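Local coordinates for fructooligosaccharide ABC transporter substrate-binding protein FusA (PDB 5G5Y), which binds kestose, nystose and longer fructooligosaccharides outside the cell and delivers them to the FusBC-MsmK ABC transporter for import, at residues T156-D159 and L160-V163; K324-D327 and A328-P332. One frame throughout, in Å; residues are numbered along the deposited sequence.

Contact 1 of 2, residues T156-D159 and L160-V163; sequences TTDD and LIKV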
ATOM      1  N   THR A 156      -0.820 -15.993  23.837  1.00 21.30           N
ATOM      2  CA  THR A 156      -0.843 -17.146  22.959  1.00 21.01           C
ATOM      3  C   THR A 156      -2.192 -17.212  22.248  1.00 19.32           C
ATOM      4  O   THR A 156      -3.183 -16.604  22.686  1.00 18.87           O
ATOM      5  CB  THR A 156      -0.664 -18.469  23.734  1.00 22.45           C
ATOM      6  OG1 THR A 156      -1.874 -18.787  24.461  1.00 21.68           O
ATOM      7  CG2 THR A 156       0.535 -18.394  24.697  1.00 23.82           C
ATOM      8  N   THR A 157      -2.242 -17.992  21.177  1.00 18.13           N
ATOM      9  CA  THR A 157      -3.493 -18.225  20.484  1.00 18.15           C
ATOM     10  C   THR A 157      -4.542 -18.909  21.392  1.00 19.16           C
ATOM     11  O   THR A 157      -5.734 -18.596  21.288  1.00 18.32           O
ATOM     12  CB  THR A 157      -3.285 -19.016  19.173  1.00 17.70           C
ATOM     13  OG1 THR A 157      -2.553 -20.223  19.407  1.00 18.44           O
ATOM     14  CG2 THR A 157      -2.501 -18.118  18.196  1.00 19.07           C
ATOM     15  N   ASP A 158      -4.095 -19.809  22.256  1.00 20.98           N
ATOM     16  CA  ASP A 158      -5.016 -20.453  23.228  1.00 23.61           C
ATOM     17  C   ASP A 158      -5.560 -19.440  24.249  1.00 22.60           C
ATOM     18  O   ASP A 158      -6.746 -19.474  24.548  1.00 23.63           O
ATOM     19  CB  ASP A 158      -4.353 -21.646  23.914  1.00 27.95           C
ATOM     20  CG  ASP A 158      -4.448 -22.935  23.091  1.00 31.90           C
ATOM     21  OD1 ASP A 158      -5.030 -22.931  21.979  1.00 36.29           O
ATOM     22  OD2 ASP A 158      -3.951 -23.978  23.565  1.00 40.72           O
ATOM     23  N   ASP A 159      -4.720 -18.510  24.731  1.00 22.67           N
ATOM     24  CA  ASP A 159      -5.194 -17.379  25.575  1.00 22.96           C
ATOM     25  C   ASP A 159      -6.235 -16.546  24.888  1.00 21.57           C
ATOM     26  O   ASP A 159      -7.235 -16.111  25.520  1.00 23.28           O
ATOM     27  CB  ASP A 159      -4.078 -16.386  25.949  1.00 25.24           C
ATOM     28  CG  ASP A 159      -3.042 -16.949  26.874  1.00 28.25           C
ATOM     29  OD1 ASP A 159      -3.307 -17.965  27.550  1.00 29.44           O
ATOM     30  OD2 ASP A 159      -1.933 -16.346  26.918  1.00 29.34           O
ATOM     31  N   LEU A 160      -6.031 -16.296  23.595  1.00 20.34           N
ATOM     32  CA  LEU A 160      -6.984 -15.505  22.835  1.00 19.22           C
ATOM     33  C   LEU A 160      -8.339 -16.194  22.812  1.00 18.82           C
ATOM     34  O   LEU A 160      -9.352 -15.550  22.956  1.00 19.05           O
ATOM     35  CB  LEU A 160      -6.499 -15.257  21.393  1.00 19.37           C
ATOM     36  CG  LEU A 160      -7.430 -14.464  20.477  1.00 20.09           C
ATOM     37  CD1 LEU A 160      -7.739 -13.057  21.027  1.00 20.83           C
ATOM     38  CD2 LEU A 160      -6.883 -14.397  19.074  1.00 19.85           C
ATOM     39  N   ILE A 161      -8.367 -17.502  22.598  1.00 20.18           N
ATOM     40  CA  ILE A 161      -9.654 -18.204  22.628  1.00 21.15           C
ATOM     41  C   ILE A 161     -10.367 -17.944  23.998  1.00 21.39           C
ATOM     42  O   ILE A 161     -11.541 -17.586  24.004  1.00 21.50           O
ATOM     43  CB  ILE A 161      -9.491 -19.703  22.378  1.00 20.78           C
ATOM     44  CG1 ILE A 161      -9.066 -19.967  20.927  1.00 21.66           C
ATOM     45  CG2 ILE A 161     -10.810 -20.426  22.640  1.00 21.20           C
ATOM     46  CD1 ILE A 161      -8.601 -21.386  20.670  1.00 22.56           C
ATOM     47  N   LYS A 162      -9.627 -18.063  25.108  1.00 22.82           N
ATOM     48  CA  LYS A 162     -10.179 -17.871  26.480  1.00 26.03           C
ATOM     49  C   LYS A 162     -10.695 -16.450  26.682  1.00 24.22           C
ATOM     50  O   LYS A 162     -11.793 -16.240  27.165  1.00 23.13           O
ATOM     51  CB  LYS A 162      -9.144 -18.211  27.572  1.00 29.91           C
ATOM     52  CG  LYS A 162      -8.661 -19.667  27.592  1.00 37.09           C
ATOM     53  CD  LYS A 162      -7.714 -19.949  28.761  1.00 43.52           C
ATOM     54  CE  LYS A 162      -6.853 -21.206  28.552  1.00 48.89           C
ATOM     55  NZ  LYS A 162      -5.560 -20.931  27.833  1.00 52.13           N
ATOM     56  N   VAL A 163      -9.937 -15.460  26.229  1.00 21.76           N
ATOM     57  CA  VAL A 163     -10.401 -14.079  26.249  1.00 20.33           C
ATOM     58  C   VAL A 163     -11.645 -13.826  25.413  1.00 20.36           C
ATOM     59  O   VAL A 163     -12.560 -13.089  25.835  1.00 20.23           O
ATOM     60  CB  VAL A 163      -9.241 -13.126  25.821  1.00 21.58           C
ATOM     61  CG1 VAL A 163      -9.731 -11.760  25.401  1.00 22.25           C
ATOM     62  CG2 VAL A 163      -8.262 -13.024  26.956  1.00 22.94           C
TER

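Contact 2 of 2, residues K324-D327 and A328-P332; sequences KWID and AQYAP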
ATOM      1  N   LYS A 324      14.495  18.159 -17.530  1.00 13.90           N
ATOM      2  CA  LYS A 324      14.819  19.127 -16.505  1.00 13.77           C
ATOM      3  C   LYS A 324      13.640  19.589 -15.670  1.00 13.22           C
ATOM      4  O   LYS A 324      13.783  19.773 -14.460  1.00 13.11           O
ATOM      5  CB  LYS A 324      15.611  20.323 -17.113  1.00 15.04           C
ATOM      6  CG  LYS A 324      16.990  19.860 -17.550  1.00 15.39           C
ATOM      7  CD  LYS A 324      17.848  20.948 -18.237  1.00 18.56           C
ATOM      8  CE  LYS A 324      19.248  20.374 -18.436  1.00 19.82           C
ATOM      9  NZ  LYS A 324      20.110  21.368 -19.143  1.00 20.59           N
ATOM     10  N   TRP A 325      12.484  19.786 -16.288  1.00 13.64           N
ATOM     11  CA  TRP A 325      11.262  20.102 -15.569  1.00 13.43           C
ATOM     12  C   TRP A 325      10.915  18.922 -14.642  1.00 12.97           C
ATOM     13  O   TRP A 325      10.626  19.123 -13.453  1.00 12.76           O
ATOM     14  CB  TRP A 325      10.098  20.371 -16.544  1.00 13.68           C
ATOM     15  CG  TRP A 325       8.897  20.887 -15.876  1.00 13.93           C
ATOM     16  CD1 TRP A 325       8.559  22.186 -15.723  1.00 14.13           C
ATOM     17  CD2 TRP A 325       7.861  20.117 -15.214  1.00 13.87           C
ATOM     18  NE1 TRP A 325       7.386  22.295 -15.022  1.00 14.11           N
ATOM     19  CE2 TRP A 325       6.945  21.044 -14.676  1.00 14.54           C
ATOM     20  CE3 TRP A 325       7.649  18.752 -14.990  1.00 13.50           C
ATOM     21  CZ2 TRP A 325       5.804  20.650 -13.960  1.00 13.66           C
ATOM     22  CZ3 TRP A 325       6.525  18.355 -14.261  1.00 13.51           C
ATOM     23  CH2 TRP A 325       5.602  19.299 -13.778  1.00 13.25           C
ATOM     24  N   ILE A 326      10.988  17.714 -15.161  1.00 12.63           N
ATOM     25  CA  ILE A 326      10.682  16.516 -14.323  1.00 13.11           C
ATOM     26  C   ILE A 326      11.708  16.426 -13.186  1.00 13.34           C
ATOM     27  O   ILE A 326      11.353  16.181 -11.998  1.00 13.08           O
ATOM     28  CB  ILE A 326      10.652  15.214 -15.138  1.00 13.37           C
ATOM     29  CG1 ILE A 326       9.506  15.250 -16.138  1.00 13.43           C
ATOM     30  CG2 ILE A 326      10.454  13.981 -14.214  1.00 13.69           C
ATOM     31  CD1 ILE A 326       9.574  14.217 -17.239  1.00 14.46           C
ATOM     32  N   ASP A 327      12.983  16.657 -13.495  1.00 13.16           N
ATOM     33  CA  ASP A 327      13.983  16.596 -12.421  1.00 12.73           C
ATOM     34  C   ASP A 327      13.778  17.599 -11.257  1.00 13.38           C
ATOM     35  O   ASP A 327      14.069  17.252 -10.092  1.00 12.88           O
ATOM     36  CB  ASP A 327      15.397  16.643 -12.951  1.00 14.59           C
ATOM     37  CG  ASP A 327      16.377  16.060 -11.972  1.00 14.44           C
ATOM     38  OD1 ASP A 327      16.162  14.890 -11.539  1.00 14.44           O
ATOM     39  OD2 ASP A 327      17.310  16.797 -11.595  1.00 13.47           O
ATOM     40  N   ALA A 328      13.195  18.772 -11.532  1.00 12.86           N
ATOM     41  CA  ALA A 328      12.905  19.749 -10.496  1.00 13.11           C
ATOM     42  C   ALA A 328      11.881  19.148  -9.495  1.00 13.42           C
ATOM     43  O   ALA A 328      11.882  19.510  -8.320  1.00 14.07           O
ATOM     44  CB  ALA A 328      12.406  21.018 -11.126  1.00 13.49           C
ATOM     45  N   GLN A 329      11.051  18.201  -9.957  1.00 12.41           N
ATOM     46  CA  GLN A 329      10.044  17.573  -9.089  1.00 13.49           C
ATOM     47  C   GLN A 329      10.687  16.626  -8.065  1.00 13.02           C
ATOM     48  O   GLN A 329      10.097  16.399  -7.006  1.00 13.54           O
ATOM     49  CB  GLN A 329       8.977  16.832  -9.856  1.00 13.76           C
ATOM     50  CG  GLN A 329       8.442  17.554 -11.086  1.00 15.06           C
ATOM     51  CD  GLN A 329       8.085  19.015 -10.823  1.00 16.28           C
ATOM     52  OE1 GLN A 329       7.364  19.326  -9.882  1.00 16.81           O
ATOM     53  NE2 GLN A 329       8.624  19.926 -11.643  1.00 17.37           N
ATOM     54  N   TYR A 330      11.874  16.101  -8.392  1.00 12.27           N
ATOM     55  CA  TYR A 330      12.661  15.216  -7.541  1.00 13.17           C
ATOM     56  C   TYR A 330      13.611  15.920  -6.566  1.00 14.25           C
ATOM     57  O   TYR A 330      14.245  15.256  -5.755  1.00 14.79           O
ATOM     58  CB  TYR A 330      13.447  14.213  -8.406  1.00 12.88           C
ATOM     59  CG  TYR A 330      12.597  13.142  -9.001  1.00 12.26           C
ATOM     60  CD1 TYR A 330      12.041  12.126  -8.198  1.00 12.28           C
ATOM     61  CD2 TYR A 330      12.341  13.107 -10.360  1.00 11.78           C
ATOM     62  CE1 TYR A 330      11.242  11.132  -8.749  1.00 11.78           C
ATOM     63  CE2 TYR A 330      11.562  12.090 -10.934  1.00 12.72           C
ATOM     64  CZ  TYR A 330      11.016  11.103 -10.114  1.00 12.68           C
ATOM     65  OH  TYR A 330      10.231  10.115 -10.674  1.00 12.65           O
ATOM     66  N   ALA A 331      13.731  17.261  -6.633  1.00 14.78           N
ATOM     67  CA  ALA A 331      14.370  18.004  -5.539  1.00 14.72           C
ATOM     68  C   ALA A 331      13.569  17.701  -4.261  1.00 14.90           C
ATOM     69  O   ALA A 331      12.329  17.751  -4.286  1.00 14.20           O
ATOM     70  CB  ALA A 331      14.401  19.514  -5.827  1.00 15.36           C
ATOM     71  N   PRO A 332      14.245  17.340  -3.163  1.00 14.37           N
ATOM     72  CA  PRO A 332      13.548  16.873  -1.933  1.00 14.89           C
ATOM     73  C   PRO A 332      12.390  17.774  -1.435  1.00 15.15           C
ATOM     74  O   PRO A 332      11.283  17.286  -1.188  1.00 13.68           O
ATOM     75  CB  PRO A 332      14.673  16.827  -0.909  1.00 15.21           C
ATOM     76  CG  PRO A 332      15.867  16.497  -1.740  1.00 15.81           C
ATOM     77  CD  PRO A 332      15.713  17.267  -3.010  1.00 14.96           C
TER

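Contact 1 of 2, residues T156-D159 and L160-V163
Leu160 N closes the first turn of helix 157-169 by donating to Thr156 O at 3.0 Å, and just ahead of it lies a capping box. Thr156, the N-cap, takes Asp159 N on its OG1 (2.9 Å, N-H...O 169°), satisfying a first-turn amide that has no carbonyl one turn earlier; Asp159 OD2 reaches back to Thr156 N, a weak bond, and to Lys155 N. The negative charge probably also interacts favourably with the positive end of the helix dipole. The branched side chain of Ile161 sets CG1 near Thr157 O (3.6 Å), and CD1 lies beside Asp158 OD1, the two side chains running the same way. The long chain of Lys162 runs extended, then bends at its last torsion (chi4 89°), turning NZ across to Asp159 OD1 for a long salt bridge of 3.7 Å; a charged residue suits this exposed position. Val163 N then donates to Asp159 O at 2.9 Å, almost straight (169°), and its CG2 rests against the same oxygen. Leu160, Ile161 and Val163 are buried, which suits their apolar side chains. Thr157 and Ile161 pack on Phe233 of helix 225-239, which Ile161 also meets at Gln236 and Leu237; Leu160 packs on Leu288, and the Thr157 backbone is hydrogen-bonded to Ala289, in the loop beyond strand 282-284.

Contact 2 of 2, residues K324-D327 and A328-P332
Gln329 lays its amide over one face of the Trp325 indole, with NE2 3.4 Å above the ring plane and over its centre. The pair lies at the C-terminal end of helix 319-329, where the regular i to i-4 backbone bonding gives way to a turn before helix 332-340. Amide and ring planes are only 22° apart, so the group lies nearly flat on the indole, and its NE2 gives a hydrogen to Trp325 O (2.8 Å, N-H...O 165°). A bend at chi2 (-47°) folds the glutamine back along its own helix to make this possible. Glutamine suits the place because it is flat enough to stack, yet carries a donor for Trp325 O and an acceptor, OE1, which takes Asn338 ND2 of the next helix. The broad apolar ring of Trp325 meets Phe7 of strand 3-10 edge-to-face and packs on Met310 of strand 310-312 and on Leu28 of helix 23-32, joining this helix to the sheet and to a second helix.

Along the backbone, Ala328 N still reaches Lys324 O four residues back, but Gln329 N donates to Ile326 O and Tyr330 N to Asp327 O, three residues back, as the helix tightens at its end. Trp325 O, which would take Gln329 N in a regular helix, has the Gln329 NE2 donor and a weak bond from Ala328 N instead. Asp327, buried, directs its carboxylate at helix 93-101: OD1 and OD2 accept from Leu95 N and Asn94 N, where a carboxylate matches amides at a helix N-terminus. Tyr330 lies alongside Ile326, its OH bonded to Pro120 O, and its ring carbon CE2 comes to 3.9 Å from Ile326 CG2.

Overall arrangement
One contact is at the start of a helix, the other at the end of a different one, on opposite sides of the chain's centre: contact 1 opens helix 157-169, contact 2 closes helix 319-329. Their centres are about 53 Å apart and their nearest atoms about 42 Å, so neither touches the other. Contact 2 stands near the sugar site, the Tyr330 side chain being about 7 Å from that of Lys309 and about 10 Å from that of Glu123, both substrate-binding residues. Contact 1 is nearer to a calcium site, though not part of it, with the side chain of Val163 about 11 Å from that of the calcium ligand Glu180.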